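Local coordinates for putative major capsid protein (Cafeteriavirus-dependent mavirus, PDB 6G44) that probably forms the icosahedral shell of the virophage by self-assembly of its double jelly-roll subunits, at residues Val77-Ile83 and Ser195-Val201; Phe236-Ile242 and Val259-Phe264. All coordinates share one frame; numbering follows the deposited sequence.

How the interactions relate
The two interactions meet along strand 74-84, which pairs with strand 195-205 on one edge and with strand 258-273 on the other. Interaction 1 is the first of these pairings; interaction 2 lays the short helix 238-241 and its flanks on strand 258-273. Their centres lie about 8 Å apart. Backbone pairs join them: Glu82 N lies 2.9 Å from Asp260 O, and Thr80 N lies 2.9 Å from Thr262 O. On the inner side, Phe79 CZ meets Met241 CE at 3.5 Å, so the aromatic pair of interaction 1 adjoins the apolar cluster of interaction 2. A glycerol, probably from the crystallisation liquor, sits about 3 Å from the Pro238 side chain, nearest atoms.

Interaction 1: Val77-Ile83 and Ser195-Val201; sequences VSFTAEI and SVKIDFV
Phe79 and Phe200 face each other as a hydrogen-bonded pair of two antiparallel strands and lean their rings together on the buried side of the sheet. The planes are near parallel, 28° apart, but slid so far that the rings barely overlap, with centroids 5.4 Å apart. Phe200 CB, rather than its ring, lies over the Phe79 face, a CH-pi contact at 4.1 Å from the centroid. The Phe79 ring is swung between its own backbone N and carbonyl carbon (chi1 56°), which brings CE1 to 3.5 Å from Phe200 CD2. Ala81 CB meets the edge of the Phe200 ring near its plane, at CE2, and farther along Ile83 and Val196 run alongside one another, CB of Ile83 against CG1 of Val196. Ile242 and Leu98 add to this apolar layer from strands 242-244 and 96-98, which pack on this face.

The other face is mainly polar, the Ser78-Val201 pair excepted, where CB meets CG2. Thr80 and Asp199 run alongside each other, and Thr80 OG1 donates to Asp199 OD1 at 2.7 Å, coming from above the carboxylate plane, 40° out of it. The same OD1 is also bonded to His187. Glu82 and Lys197 cross with extended chains, packing by their methylenes; OE2 of Glu82 is 4.4 Å from NZ of Lys197, beyond a salt bridge, and a water joins the two. Six backbone hydrogen bonds tie three pairs, among them a nearly straight one from Phe200 N to Phe79 O at 2.9 Å.

The chemistry is thus divided across one beta ladder of the jelly-roll sheet: hydrocarbon and aromatic surface inward, mainly hydroxyl, carboxylate and amine outward. The two bonds on Asp199 OD1 probably help stabilise a negative charge there, whereas the water-mediated Glu82-Lys197 attraction is likely weaker.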
ATOM      1  N   VAL C  77     -25.465  -9.800  -8.987  1.00 11.77           N
ATOM      2  CA  VAL C  77     -26.815  -9.281  -8.715  1.00 12.78           C
ATOM      3  C   VAL C  77     -27.009  -7.999  -9.453  1.00 13.51           C
ATOM      4  O   VAL C  77     -26.076  -7.193  -9.588  1.00 12.83           O
ATOM      5  CB  VAL C  77     -27.131  -9.100  -7.233  1.00 13.63           C
ATOM      6  CG1 VAL C  77     -27.100 -10.428  -6.491  1.00 14.68           C
ATOM      7  CG2 VAL C  77     -26.238  -8.049  -6.591  1.00 14.14           C
ATOM      8  N   SER C  78     -28.224  -7.796  -9.959  1.00 13.44           N
ATOM      9  CA  SER C  78     -28.604  -6.541 -10.544  1.00 13.93           C
ATOM     10  C   SER C  78     -29.989  -6.173 -10.052  1.00 13.86           C
ATOM     11  O   SER C  78     -30.822  -7.051  -9.838  1.00 13.81           O
ATOM     12  CB  SER C  78     -28.538  -6.571 -12.063  1.00 16.14           C
ATOM     13  OG  SER C  78     -29.463  -7.461 -12.591  1.00 18.24           O
ATOM     14  N   PHE C  79     -30.203  -4.890  -9.820  1.00 13.04           N
ATOM     15  CA  PHE C  79     -31.503  -4.428  -9.358  1.00 13.54           C
ATOM     16  C   PHE C  79     -31.585  -2.935  -9.501  1.00 13.73           C
ATOM     17  O   PHE C  79     -30.575  -2.254  -9.745  1.00 13.29           O
ATOM     18  CB  PHE C  79     -31.715  -4.820  -7.898  1.00 13.92           C
ATOM     19  CG  PHE C  79     -30.624  -4.311  -6.968  1.00 13.70           C
ATOM     20  CD1 PHE C  79     -30.712  -3.049  -6.390  1.00 14.69           C
ATOM     21  CD2 PHE C  79     -29.490  -5.084  -6.726  1.00 13.91           C
ATOM     22  CE1 PHE C  79     -29.701  -2.579  -5.550  1.00 14.12           C
ATOM     23  CE2 PHE C  79     -28.473  -4.620  -5.894  1.00 14.08           C
ATOM     24  CZ  PHE C  79     -28.589  -3.368  -5.317  1.00 14.32           C
ATOM     25  N   THR C  80     -32.795  -2.416  -9.313  1.00 13.72           N
ATOM     26  CA  THR C  80     -33.041  -0.995  -9.235  1.00 13.50           C
ATOM     27  C   THR C  80     -33.494  -0.673  -7.818  1.00 13.66           C
ATOM     28  O   THR C  80     -34.350  -1.360  -7.278  1.00 13.82           O
ATOM     29  CB  THR C  80     -34.118  -0.549 -10.254  1.00 14.26           C
ATOM     30  OG1 THR C  80     -33.664  -0.835 -11.580  1.00 14.92           O
ATOM     31  CG2 THR C  80     -34.430   0.928 -10.120  1.00 14.47           C
ATOM     32  N   ALA C  81     -32.879   0.328  -7.192  1.00 13.01           N
ATOM     33  CA  ALA C  81     -33.289   0.853  -5.895  1.00 13.39           C
ATOM     34  C   ALA C  81     -33.935   2.204  -6.081  1.00 14.35           C
ATOM     35  O   ALA C  81     -33.351   3.086  -6.717  1.00 13.99           O
ATOM     36  CB  ALA C  81     -32.090   0.983  -4.973  1.00 13.41           C
ATOM     37  N   GLU C  82     -35.132   2.368  -5.504  1.00 14.09           N
ATOM     38  CA  GLU C  82     -35.788   3.669  -5.448  1.00 14.88           C
ATOM     39  C   GLU C  82     -35.712   4.188  -4.030  1.00 14.02           C
ATOM     40  O   GLU C  82     -36.183   3.534  -3.116  1.00 13.97           O
ATOM     41  CB  GLU C  82     -37.261   3.580  -5.881  1.00 16.14           C
ATOM     42  CG  GLU C  82     -37.929   4.954  -5.892  1.00 18.08           C
ATOM     43  CD  GLU C  82     -39.350   4.958  -6.443  1.00 20.72           C
ATOM     44  OE1 GLU C  82     -39.870   6.066  -6.659  1.00 25.56           O
ATOM     45  OE2 GLU C  82     -39.945   3.889  -6.634  1.00 22.57           O
ATOM     46  N   ILE C  83     -35.085   5.352  -3.858  1.00 14.26           N
ATOM     47  CA  ILE C  83     -34.911   5.969  -2.549  1.00 14.57           C
ATOM     48  C   ILE C  83     -35.845   7.164  -2.467  1.00 14.58           C
ATOM     49  O   ILE C  83     -35.748   8.081  -3.289  1.00 14.83           O
ATOM     50  CB  ILE C  83     -33.455   6.468  -2.329  1.00 14.95           C
ATOM     51  CG1 ILE C  83     -32.490   5.300  -2.528  1.00 15.45           C
ATOM     52  CG2 ILE C  83     -33.360   7.132  -0.973  1.00 15.67           C
ATOM     53  CD1 ILE C  83     -31.031   5.712  -2.616  1.00 15.97           C
ATOM     54  N   SER C 195     -37.167  11.817  -4.748  1.00 18.89           N
ATOM     55  CA  SER C 195     -36.753  10.429  -4.865  1.00 17.85           C
ATOM     56  C   SER C 195     -35.771  10.263  -6.005  1.00 17.92           C
ATOM     57  O   SER C 195     -35.690  11.098  -6.901  1.00 19.20           O
ATOM     58  CB  SER C 195     -37.953   9.526  -5.064  1.00 19.75           C
ATOM     59  OG  SER C 195     -38.646   9.852  -6.262  1.00 22.42           O
ATOM     60  N   VAL C 196     -35.027   9.155  -5.969  1.00 16.04           N
ATOM     61  CA  VAL C 196     -34.095   8.822  -7.032  0.50 15.34           C
ATOM     62  C   VAL C 196     -34.166   7.315  -7.298  1.00 15.18           C
ATOM     63  O   VAL C 196     -34.416   6.549  -6.377  1.00 14.63           O
ATOM     64  CB  VAL C 196     -32.665   9.307  -6.664  0.50 15.16           C
ATOM     65  CG1 VAL C 196     -32.069   8.512  -5.513  0.50 14.84           C
ATOM     66  CG2 VAL C 196     -31.734   9.280  -7.863  0.50 14.36           C
ATOM     67  N   LYS C 197     -33.964   6.923  -8.558  1.00 15.60           N
ATOM     68  CA  LYS C 197     -33.854   5.511  -8.915  1.00 14.76           C
ATOM     69  C   LYS C 197     -32.446   5.280  -9.442  1.00 14.01           C
ATOM     70  O   LYS C 197     -31.985   6.012 -10.301  1.00 14.72           O
ATOM     71  CB  LYS C 197     -34.889   5.088  -9.965  1.00 17.25           C
ATOM     72  CG  LYS C 197     -36.270   4.872  -9.392  1.00 19.70           C
ATOM     73  CD  LYS C 197     -37.254   4.457 -10.484  1.00 21.45           C
ATOM     74  CE  LYS C 197     -38.631   4.176  -9.908  1.00 25.24           C
ATOM     75  NZ  LYS C 197     -39.497   3.580 -10.971  1.00 26.66           N
ATOM     76  N   ILE C 198     -31.811   4.244  -8.916  1.00 13.16           N
ATOM     77  CA  ILE C 198     -30.443   3.872  -9.314  1.00 13.24           C
ATOM     78  C   ILE C 198     -30.407   2.371  -9.634  1.00 12.08           C
ATOM     79  O   ILE C 198     -30.825   1.538  -8.815  1.00 12.46           O
ATOM     80  CB  ILE C 198     -29.410   4.185  -8.201  1.00 14.30           C
ATOM     81  CG1 ILE C 198     -29.567   5.627  -7.750  1.00 15.29           C
ATOM     82  CG2 ILE C 198     -27.984   3.903  -8.705  1.00 13.95           C
ATOM     83  CD1 ILE C 198     -28.741   6.018  -6.554  1.00 15.86           C
ATOM     84  N   ASP C 199     -29.890   2.036 -10.805  1.00 12.07           N
ATOM     85  CA  ASP C 199     -29.607   0.662 -11.187  1.00 12.66           C
ATOM     86  C   ASP C 199     -28.208   0.317 -10.672  1.00 13.01           C
ATOM     87  O   ASP C 199     -27.276   1.131 -10.791  1.00 13.91           O
ATOM     88  CB  ASP C 199     -29.611   0.479 -12.704  1.00 13.10           C
ATOM     89  CG  ASP C 199     -30.902   0.939 -13.363  1.00 14.28           C
ATOM     90  OD1 ASP C 199     -31.961   0.974 -12.681  1.00 15.36           O
ATOM     91  OD2 ASP C 199     -30.846   1.278 -14.566  1.00 16.19           O
ATOM     92  N   PHE C 200     -28.071  -0.863 -10.110  1.00 12.83           N
ATOM     93  CA  PHE C 200     -26.780  -1.402  -9.620  1.00 12.33           C
ATOM     94  C   PHE C 200     -26.511  -2.777 -10.223  1.00 12.65           C
ATOM     95  O   PHE C 200     -27.444  -3.570 -10.440  1.00 12.12           O
ATOM     96  CB  PHE C 200     -26.811  -1.599  -8.112  1.00 12.50           C
ATOM     97  CG  PHE C 200     -26.886  -0.337  -7.302  1.00 12.75           C
ATOM     98  CD1 PHE C 200     -25.735   0.290  -6.884  1.00 12.45           C
ATOM     99  CD2 PHE C 200     -28.109   0.199  -6.915  1.00 13.09           C
ATOM    100  CE1 PHE C 200     -25.792   1.409  -6.113  1.00 12.52           C
ATOM    101  CE2 PHE C 200     -28.177   1.349  -6.161  1.00 13.10           C
ATOM    102  CZ  PHE C 200     -27.007   1.951  -5.727  1.00 12.80           C
ATOM    103  N   VAL C 201     -25.235  -3.097 -10.428  1.00 12.65           N
ATOM    104  CA  VAL C 201     -24.775  -4.447 -10.751  1.00 12.77           C
ATOM    105  C   VAL C 201     -23.568  -4.714  -9.856  1.00 12.74           C
ATOM    106  O   VAL C 201     -22.622  -3.903  -9.861  1.00 13.04           O
ATOM    107  CB  VAL C 201     -24.359  -4.625 -12.207  1.00 13.80           C
ATOM    108  CG1 VAL C 201     -23.976  -6.057 -12.477  1.00 14.60           C
ATOM    109  CG2 VAL C 201     -25.469  -4.223 -13.153  1.00 15.17           C
TER
HETATM  110  O   HOH W   1     -37.777   8.189  -8.192  1.00 35.32           O
HETATM  111  O   HOH W   2     -41.857   4.225  -9.285  1.00 46.82           O

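Interaction 2: Phe236-Ile242 and Val259-Phe264; sequences FKPENMI and VDITGF
Phe264 sets the CZ corner of its ring over one face of the Phe236 ring, 3.4 Å above the Phe236 plane and away from the ring centre. The planes lie at 34°, an oblique arrangement with centroids 4.9 Å apart. Phe264 CE1 also comes to 3.4 Å from Phe236 CB, so the ring bears on the root of its partner as well. With CG anti to the backbone N (chi1 -176°), Phe264 reaches back toward Phe236 from the corner where the chain turns at Gly263.

The second tight patch is mostly aliphatic. The ring of Pro238, the first residue of the helix, and the side chains of Val259 and Ile261 pass alongside each other, running in opposing senses: Pro238 CB touches Val259 CG1 at 3.6 Å, its CG lies 3.4 Å from Val259 O, and its CD rests on Ile261 CG1 at 3.8 Å. From the end of the helix, Met241 bends at chi3 (-62°) and crosses Ile261 obliquely, bringing CE to 3.8 Å from Ile261 CD1.

The fit slackens at Ile242, whose CG1 is 4.4 Å from Val259 CG1. Lys237, at the N-cap position, and Asp260 direct their CB atoms away from the opposing segment; the solvent side continues to the exposed corner at Thr262 and Gly263. Glu239 N binds the glycerol that also lies near Pro238. The contact is therefore held by apolar packing, while Asp260 OD2 turns to a salt bridge with Lys84.

The single helical turn, which in the chain joins strand 222-235 to strand 242-244, thus packs against the inner side of strand 258-273. Strand 74-84 pairs with strand 258-273, with Phe79 against Met241 and Ile261 and Val77 against Phe264; Ile59 of strand 58-66 packs on both phenylalanines.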
ATOM      1  N   PHE C 236     -31.805  -9.685  -0.078  1.00 12.73           N
ATOM      2  CA  PHE C 236     -31.235  -8.576  -0.899  1.00 13.33           C
ATOM      3  C   PHE C 236     -32.182  -7.390  -0.799  1.00 15.12           C
ATOM      4  O   PHE C 236     -32.829  -6.987  -1.780  1.00 16.66           O
ATOM      5  CB  PHE C 236     -31.011  -9.007  -2.329  1.00 13.46           C
ATOM      6  CG  PHE C 236     -30.055 -10.148  -2.454  1.00 12.93           C
ATOM      7  CD1 PHE C 236     -30.468 -11.478  -2.417  1.00 13.55           C
ATOM      8  CD2 PHE C 236     -28.686  -9.897  -2.595  1.00 13.30           C
ATOM      9  CE1 PHE C 236     -29.579 -12.513  -2.541  1.00 14.26           C
ATOM     10  CE2 PHE C 236     -27.798 -10.952  -2.706  1.00 13.65           C
ATOM     11  CZ  PHE C 236     -28.226 -12.246  -2.696  1.00 13.83           C
ATOM     12  N   LYS C 237     -32.217  -6.849   0.397  1.00 15.94           N
ATOM     13  CA  LYS C 237     -33.140  -5.792   0.753  1.00 17.32           C
ATOM     14  C   LYS C 237     -32.361  -4.561   1.120  1.00 16.06           C
ATOM     15  O   LYS C 237     -31.166  -4.640   1.370  1.00 14.36           O
ATOM     16  CB  LYS C 237     -34.022  -6.240   1.899  1.00 19.59           C
ATOM     17  CG  LYS C 237     -33.351  -6.457   3.224  1.00 21.19           C
ATOM     18  CD  LYS C 237     -34.305  -7.197   4.144  1.00 24.94           C
ATOM     19  CE  LYS C 237     -33.780  -7.188   5.557  1.00 27.82           C
ATOM     20  NZ  LYS C 237     -34.570  -8.119   6.408  1.00 31.80           N
ATOM     21  N   PRO C 238     -33.017  -3.399   1.140  1.00 15.04           N
ATOM     22  CA  PRO C 238     -32.301  -2.144   1.280  1.00 14.61           C
ATOM     23  C   PRO C 238     -31.415  -2.059   2.523  1.00 14.55           C
ATOM     24  O   PRO C 238     -30.271  -1.575   2.421  1.00 13.04           O
ATOM     25  CB  PRO C 238     -33.433  -1.120   1.298  1.00 15.24           C
ATOM     26  CG  PRO C 238     -34.466  -1.729   0.444  1.00 16.00           C
ATOM     27  CD  PRO C 238     -34.451  -3.154   0.873  1.00 15.53           C
ATOM     28  N   GLU C 239     -31.864  -2.535   3.672  1.00 14.27           N
ATOM     29  CA  GLU C 239     -31.036  -2.453   4.878  1.00 15.29           C
ATOM     30  C   GLU C 239     -29.750  -3.276   4.782  1.00 14.22           C
ATOM     31  O   GLU C 239     -28.796  -3.014   5.488  1.00 14.70           O
ATOM     32  CB  GLU C 239     -31.845  -2.903   6.108  1.00 18.24           C
ATOM     33  CG  GLU C 239     -31.133  -2.708   7.420  1.00 21.90           C
ATOM     34  CD  GLU C 239     -32.045  -2.692   8.629  1.00 26.13           C
ATOM     35  OE1 GLU C 239     -33.237  -3.067   8.504  1.00 30.01           O
ATOM     36  OE2 GLU C 239     -31.544  -2.321   9.720  1.00 28.97           O
ATOM     37  N   ASN C 240     -29.748  -4.319   3.969  1.00 12.95           N
ATOM     38  CA  ASN C 240     -28.545  -5.105   3.765  1.00 12.89           C
ATOM     39  C   ASN C 240     -27.594  -4.539   2.738  1.00 12.97           C
ATOM     40  O   ASN C 240     -26.380  -4.721   2.884  1.00 14.12           O
ATOM     41  CB  ASN C 240     -28.906  -6.552   3.481  1.00 13.03           C
ATOM     42  CG  ASN C 240     -29.433  -7.245   4.719  1.00 13.65           C
ATOM     43  OD1 ASN C 240     -29.116  -6.857   5.842  1.00 14.83           O
ATOM     44  ND2 ASN C 240     -30.229  -8.285   4.522  1.00 13.64           N
ATOM     45  N   MET C 241     -28.096  -3.830   1.754  1.00 11.95           N
ATOM     46  CA  MET C 241     -27.299  -3.408   0.581  1.00 12.45           C
ATOM     47  C   MET C 241     -26.997  -1.924   0.487  1.00 12.00           C
ATOM     48  O   MET C 241     -25.936  -1.577   0.021  1.00 12.32           O
ATOM     49  CB  MET C 241     -27.980  -3.832  -0.730  1.00 12.39           C
ATOM     50  CG  MET C 241     -28.184  -5.318  -0.844  1.00 12.97           C
ATOM     51  SD  MET C 241     -28.676  -5.836  -2.487  1.00 14.23           S
ATOM     52  CE  MET C 241     -30.223  -4.980  -2.666  1.00 13.19           C
ATOM     53  N   ILE C 242     -27.956  -1.051   0.804  1.00 11.38           N
ATOM     54  CA  ILE C 242     -27.922   0.342   0.448  1.00 11.73           C
ATOM     55  C   ILE C 242     -27.372   1.211   1.572  1.00 11.47           C
ATOM     56  O   ILE C 242     -27.782   1.119   2.714  1.00 11.72           O
ATOM     57  CB  ILE C 242     -29.355   0.818   0.052  1.00 12.64           C
ATOM     58  CG1 ILE C 242     -29.905  -0.062  -1.092  1.00 13.01           C
ATOM     59  CG2 ILE C 242     -29.385   2.303  -0.303  1.00 13.01           C
ATOM     60  CD1 ILE C 242     -29.191   0.094  -2.427  1.00 14.01           C
ATOM     61  N   VAL C 259     -36.863   2.899   0.983  1.00 15.66           N
ATOM     62  CA  VAL C 259     -36.148   2.373  -0.179  1.00 15.17           C
ATOM     63  C   VAL C 259     -36.821   1.095  -0.604  1.00 14.49           C
ATOM     64  O   VAL C 259     -37.177   0.264   0.245  1.00 15.20           O
ATOM     65  CB  VAL C 259     -34.660   2.121   0.159  1.00 15.42           C
ATOM     66  CG1 VAL C 259     -33.929   1.593  -1.060  1.00 15.61           C
ATOM     67  CG2 VAL C 259     -34.019   3.401   0.686  1.00 16.10           C
ATOM     68  N   ASP C 260     -37.020   0.946  -1.912  1.00 15.53           N
ATOM     69  CA  ASP C 260     -37.636  -0.242  -2.526  0.50 15.77           C
ATOM     70  C   ASP C 260     -36.710  -0.849  -3.571  1.00 15.35           C
ATOM     71  O   ASP C 260     -36.185  -0.095  -4.368  1.00 15.18           O
ATOM     72  CB  ASP C 260     -38.930   0.176  -3.232  0.50 16.28           C
ATOM     73  CG  ASP C 260     -40.000   0.646  -2.265  0.50 17.90           C
ATOM     74  OD1 ASP C 260     -40.189  -0.014  -1.231  0.50 18.80           O
ATOM     75  OD2 ASP C 260     -40.654   1.659  -2.555  0.50 20.98           O
ATOM     76  N   ILE C 261     -36.617  -2.175  -3.621  1.00 14.43           N
ATOM     77  CA  ILE C 261     -35.864  -2.918  -4.640  1.00 14.55           C
ATOM     78  C   ILE C 261     -36.844  -3.503  -5.645  1.00 14.58           C
ATOM     79  O   ILE C 261     -37.856  -4.122  -5.254  1.00 15.33           O
ATOM     80  CB  ILE C 261     -35.059  -4.059  -3.994  1.00 14.83           C
ATOM     81  CG1 ILE C 261     -34.148  -3.522  -2.863  1.00 14.83           C
ATOM     82  CG2 ILE C 261     -34.261  -4.879  -5.020  1.00 15.29           C
ATOM     83  CD1 ILE C 261     -33.051  -2.557  -3.301  1.00 15.06           C
ATOM     84  N   THR C 262     -36.543  -3.296  -6.912  1.00 13.79           N
ATOM     85  CA  THR C 262     -37.309  -3.884  -8.009  1.00 14.53           C
ATOM     86  C   THR C 262     -36.377  -4.433  -9.060  1.00 14.70           C
ATOM     87  O   THR C 262     -35.192  -4.070  -9.127  1.00 14.81           O
ATOM     88  CB  THR C 262     -38.279  -2.862  -8.642  1.00 15.44           C
ATOM     89  OG1 THR C 262     -37.560  -1.764  -9.229  1.00 16.51           O
ATOM     90  CG2 THR C 262     -39.286  -2.356  -7.610  1.00 16.99           C
ATOM     91  N   GLY C 263     -36.906  -5.290  -9.918  1.00 13.73           N
ATOM     92  CA  GLY C 263     -36.165  -5.818 -11.037  1.00 14.05           C
ATOM     93  C   GLY C 263     -34.981  -6.677 -10.627  1.00 13.23           C
ATOM     94  O   GLY C 263     -34.041  -6.819 -11.409  1.00 13.64           O
ATOM     95  N   PHE C 264     -35.030  -7.241  -9.434  1.00 12.07           N
ATOM     96  CA  PHE C 264     -33.906  -8.069  -8.923  1.00 12.95           C
ATOM     97  C   PHE C 264     -33.629  -9.288  -9.798  1.00 13.04           C
ATOM     98  O   PHE C 264     -34.543 -10.032 -10.165  1.00 13.45           O
ATOM     99  CB  PHE C 264     -34.144  -8.471  -7.487  1.00 13.03           C
ATOM    100  CG  PHE C 264     -33.011  -9.235  -6.880  1.00 13.56           C
ATOM    101  CD1 PHE C 264     -31.953  -8.548  -6.320  1.00 13.86           C
ATOM    102  CD2 PHE C 264     -32.992 -10.600  -6.876  1.00 13.34           C
ATOM    103  CE1 PHE C 264     -30.893  -9.247  -5.751  1.00 13.74           C
ATOM    104  CE2 PHE C 264     -31.936 -11.306  -6.311  1.00 14.26           C
ATOM    105  CZ  PHE C 264     -30.872 -10.615  -5.771  1.00 13.35           C
TER